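Local coordinates for cellulosomal-scaffolding protein A (Clostridium thermocellum, PDB 4B9F) that carries a family 3a carbohydrate-binding module of the cellulosome scaffold, which probably attaches the enzyme complex to crystalline cellulose, at residues G99-E102 against P103-V107; K130-S133 against Q134-W138. One frame throughout, in Å; residues are numbered along the deposited sequence.

Interaction 1: G99-E102 against P103-V107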
loop_
_atom_site.group_PDB
_atom_site.type_symbol
_atom_site.label_atom_id
_atom_site.label_comp_id
_atom_site.label_asym_id
_atom_site.label_seq_id
_atom_site.Cartn_x
_atom_site.Cartn_y
_atom_site.Cartn_z
ATOM N N GLY A 99 7.258 14.418 -3.724
ATOM C CA GLY A 99 6.467 14.873 -2.596
ATOM C C GLY A 99 7.207 14.784 -1.275
ATOM O O GLY A 99 8.211 14.081 -1.142
ATOM N N THR A 100 6.688 15.505 -0.294
ATOM C CA THR A 100 7.306 15.592 1.011
ATOM C C THR A 100 6.219 15.435 2.053
ATOM O O THR A 100 5.136 16.024 1.941
ATOM C CB THR A 100 8.006 16.951 1.199
ATOM O OG1 THR A 100 9.060 17.086 0.237
ATOM C CG2 THR A 100 8.585 17.072 2.588
ATOM N N LEU A 101 6.503 14.614 3.054
ATOM C CA LEU A 101 5.593 14.414 4.160
ATOM C C LEU A 101 6.160 15.132 5.384
ATOM O O LEU A 101 7.117 14.660 6.005
ATOM C CB LEU A 101 5.426 12.919 4.432
ATOM C CG LEU A 101 4.241 12.512 5.298
ATOM C CD1 LEU A 101 2.946 12.925 4.622
ATOM C CD2 LEU A 101 4.265 11.014 5.548
ATOM N N GLU A 102 5.579 16.284 5.709
ATOM C CA GLU A 102 6.043 17.107 6.829
ATOM C C GLU A 102 5.703 16.462 8.166
ATOM O O GLU A 102 4.816 15.613 8.231
ATOM C CB GLU A 102 5.378 18.489 6.765
ATOM C CG GLU A 102 5.706 19.302 5.516
ATOM C CD GLU A 102 7.129 19.832 5.503
ATOM O OE1 GLU A 102 7.795 19.809 6.563
ATOM O OE2 GLU A 102 7.585 20.284 4.435
ATOM N N PRO A 103 6.394 16.871 9.242
ATOM C CA PRO A 103 5.991 16.380 10.565
ATOM C C PRO A 103 4.516 16.666 10.823
ATOM O O PRO A 103 4.059 17.793 10.612
ATOM C CB PRO A 103 6.859 17.203 11.520
ATOM C CG PRO A 103 8.066 17.554 10.712
ATOM C CD PRO A 103 7.573 17.754 9.311
ATOM N N GLY A 104 3.778 15.650 11.258
ATOM C CA GLY A 104 2.365 15.811 11.556
ATOM C C GLY A 104 1.443 15.672 10.353
ATOM O O GLY A 104 0.218 15.680 10.507
ATOM N N ALA A 105 2.018 15.563 9.158
ATOM C CA ALA A 105 1.229 15.370 7.943
ATOM C C ALA A 105 1.004 13.884 7.707
ATOM O O ALA A 105 1.742 13.045 8.218
ATOM C CB ALA A 105 1.939 15.996 6.740
ATOM N N HIS A 106 -0.006 13.553 6.911
ATOM C CA HIS A 106 -0.181 12.166 6.495
ATOM C C HIS A 106 -0.474 12.076 5.012
ATOM O O HIS A 106 -0.911 13.053 4.399
ATOM C CB HIS A 106 -1.253 11.437 7.321
ATOM C CG HIS A 106 -2.655 11.912 7.087
ATOM N ND1 HIS A 106 -3.240 12.908 7.838
ATOM C CD2 HIS A 106 -3.603 11.494 6.213
ATOM C CE1 HIS A 106 -4.485 13.092 7.432
ATOM N NE2 HIS A 106 -4.730 12.246 6.445
ATOM N N VAL A 107 -0.208 10.905 4.440
ATOM C CA VAL A 107 -0.576 10.633 3.060
ATOM C C VAL A 107 -1.517 9.440 3.054
ATOM O O VAL A 107 -1.271 8.435 3.737
ATOM C CB VAL A 107 0.669 10.425 2.138
ATOM C CG1 VAL A 107 1.575 9.306 2.644
ATOM C CG2 VAL A 107 0.244 10.185 0.700
#

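Interaction 2: K130-S133 against Q134-W138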
loop_
_atom_site.group_PDB
_atom_site.type_symbol
_atom_site.label_atom_id
_atom_site.label_comp_id
_atom_site.label_asym_id
_atom_site.label_seq_id
_atom_site.Cartn_x
_atom_site.Cartn_y
_atom_site.Cartn_z
ATOM N N LYS A 130 -6.490 -7.377 5.419
ATOM C CA LYS A 130 -7.094 -6.962 6.683
ATOM C C LYS A 130 -8.465 -6.355 6.419
ATOM O O LYS A 130 -8.574 -5.245 5.893
ATOM C CB LYS A 130 -6.212 -5.921 7.369
ATOM C CG LYS A 130 -6.700 -5.471 8.739
ATOM C CD LYS A 130 -6.864 -6.654 9.675
ATOM C CE LYS A 130 -7.183 -6.209 11.093
ATOM N NZ LYS A 130 -7.467 -7.379 11.968
ATOM N N SER A 131 -9.514 -7.079 6.780
ATOM C CA SER A 131 -10.852 -6.535 6.677
ATOM C C SER A 131 -11.114 -5.692 7.913
ATOM O O SER A 131 -10.946 -6.152 9.043
ATOM C CB SER A 131 -11.889 -7.647 6.558
ATOM O OG SER A 131 -13.190 -7.092 6.454
ATOM N N ALA A 132 -11.518 -4.450 7.693
ATOM C CA ALA A 132 -11.844 -3.543 8.776
ATOM C C ALA A 132 -12.749 -2.493 8.174
ATOM O O ALA A 132 -12.777 -2.318 6.955
ATOM C CB ALA A 132 -10.581 -2.905 9.348
ATOM N N SER A 133 -13.494 -1.793 9.014
ATOM C CA SER A 133 -14.399 -0.773 8.506
ATOM C C SER A 133 -13.626 0.497 8.164
ATOM O O SER A 133 -14.108 1.347 7.424
ATOM C CB SER A 133 -15.503 -0.478 9.518
ATOM O OG SER A 133 -14.960 -0.095 10.768
ATOM N N GLN A 134 -12.413 0.612 8.693
ATOM C CA GLN A 134 -11.599 1.802 8.499
ATOM C C GLN A 134 -10.139 1.467 8.744
ATOM O O GLN A 134 -9.810 0.346 9.125
ATOM C CB GLN A 134 -12.025 2.914 9.458
ATOM C CG GLN A 134 -11.574 2.707 10.897
ATOM C CD GLN A 134 -12.336 1.601 11.597
ATOM O OE1 GLN A 134 -13.560 1.650 11.708
ATOM N NE2 GLN A 134 -11.614 0.590 12.068
ATOM N N PHE A 135 -9.265 2.445 8.537
ATOM C CA PHE A 135 -7.839 2.250 8.780
ATOM C C PHE A 135 -7.572 1.766 10.203
ATOM O O PHE A 135 -8.130 2.294 11.164
ATOM C CB PHE A 135 -7.079 3.556 8.569
ATOM C CG PHE A 135 -7.101 4.053 7.158
ATOM C CD1 PHE A 135 -6.308 3.464 6.187
ATOM C CD2 PHE A 135 -7.909 5.122 6.802
ATOM C CE1 PHE A 135 -6.320 3.935 4.888
ATOM C CE2 PHE A 135 -7.928 5.585 5.507
ATOM C CZ PHE A 135 -7.139 4.990 4.554
ATOM N N VAL A 136 -6.708 0.763 10.327
ATOM C CA VAL A 136 -6.255 0.292 11.626
ATOM C C VAL A 136 -4.747 0.115 11.597
ATOM O O VAL A 136 -4.142 -0.040 10.539
ATOM C CB VAL A 136 -6.919 -1.041 12.035
ATOM C CG1 VAL A 136 -8.439 -0.883 12.121
ATOM C CG2 VAL A 136 -6.537 -2.158 11.073
ATOM N N GLU A 137 -4.129 0.158 12.766
ATOM C CA GLU A 137 -2.708 -0.101 12.845
ATOM C C GLU A 137 -2.489 -1.568 12.508
ATOM O O GLU A 137 -3.124 -2.445 13.085
ATOM C CB GLU A 137 -2.212 0.212 14.249
ATOM C CG GLU A 137 -0.718 0.438 14.337
ATOM C CD GLU A 137 -0.320 1.084 15.647
ATOM O OE1 GLU A 137 -0.814 0.637 16.703
ATOM O OE2 GLU A 137 0.476 2.046 15.620
ATOM N N TRP A 138 -1.603 -1.835 11.560
ATOM C CA TRP A 138 -1.477 -3.179 11.014
ATOM C C TRP A 138 -0.020 -3.468 10.719
ATOM O O TRP A 138 0.613 -2.760 9.936
ATOM C CB TRP A 138 -2.293 -3.240 9.728
ATOM C CG TRP A 138 -2.382 -4.558 9.021
ATOM C CD1 TRP A 138 -2.168 -4.777 7.689
ATOM C CD2 TRP A 138 -2.763 -5.825 9.577
ATOM N NE1 TRP A 138 -2.388 -6.097 7.380
ATOM C CE2 TRP A 138 -2.752 -6.763 8.520
ATOM C CE3 TRP A 138 -3.116 -6.259 10.862
ATOM C CZ2 TRP A 138 -3.075 -8.106 8.708
ATOM C CZ3 TRP A 138 -3.431 -7.595 11.047
ATOM C CH2 TRP A 138 -3.406 -8.504 9.975
#

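Interaction 1: G99-E102 against P103-V107
The backbone N of A105 donates to the carbonyl O of E102 over 2.9 Å. The N-H...O angle is 158°. This bond closes a type II beta turn from E102 to A105, with P103 and G104 at its two corners. G104 takes a positive phi of 85°, which suits the third place of such a turn.

The apolar contacts lie below the turn, and L101 makes them. Its CG is anti to the backbone N (chi1 -164°), and its CD1 branch reaches the returning chain. L101 CD1 lies 3.5 Å from the carbonyl C of H106. The same methyl of L101, CD1, meets A105 CB at 3.9 Å and V107 CB at 4.2 Å. L101 and V107 are buried, and both also rest on I60 of strand 51-61.

On the outer side, E102 bends at chi2, and its OE1 comes 3.4 Å from P103 CD.

N26 holds the turn from outside: its ND2 is hydrogen-bonded to L101 O, and its backbone bonds to G104 and A105. The arrangement is a proline-glycine type II turn that leads from the short strand 100-101 into strand 106-115 of the six-stranded sheet.

Interaction 2: K130-S133 against Q134-W138
K130 lays its aliphatic chain over one face of the W138 indole. K130 CB is 3.7 Å from W138 CE2, where the two rings of the indole are fused, and it also lies near NE1. CG is anti to the backbone N (chi1 -177°). K130 CG meets two partners from different sides: W138 CD2 at 4.0 Å and V136 CG2 at 4.1 Å. The chain then bends at chi2 (56°), which carries it across the six-membered ring. K130 CD stands 3.8 Å from the centroid of the W138 six-membered ring, only 10° off the ring normal, in a CH-pi contact. CE follows near CZ3 and CE3. K130 NZ ends 4.1 Å from W138 CZ3.

W138 is held by more than this lysine. Its NE1 is hydrogen-bonded to S128 O, which probably limits rotation of the indole. Its ring also meets the F6 ring of strand 2-8, with the two planes only slightly inclined.

Farther round the loop, A132 CB packs on V136 CG1 at 4.0 Å. At the far end, S133 OG lies 2.4 Å from Q134 OE1, too short for an ordinary hydrogen bond, so this bond is doubtful.

V136 shares backbone hydrogen bonding with F6, and K130 with N8. The arrangement is a surface loop whose ends lie beside strand 2-8. It folds back on itself through a lysine-tryptophan CH-pi contact and leads through the short, weakly bonded edge strand at about 136-137 of the six-stranded antiparallel sheet.

How the interactions relate
Interaction 1 comes first along the chain and closes before interaction 2 opens. Their centres lie about 21 Å apart. Their nearest atoms are about 7 Å apart, and they do not touch. Both reach the same six-stranded antiparallel sheet. Interaction 1 leads into strand 106-115, an inner strand. Interaction 2 includes 136-137, an outermost strand of the sheet. Strands 20-26 and 2-8 lie between these two. K23 of strand 20-26 is touched by both H106 and F135, so one residue lies next to both regions. The two loops shape different parts of one sheet of this beta-rich module: one, partly buried, at the entry to an inner strand, the other on the surface at the sheet edge.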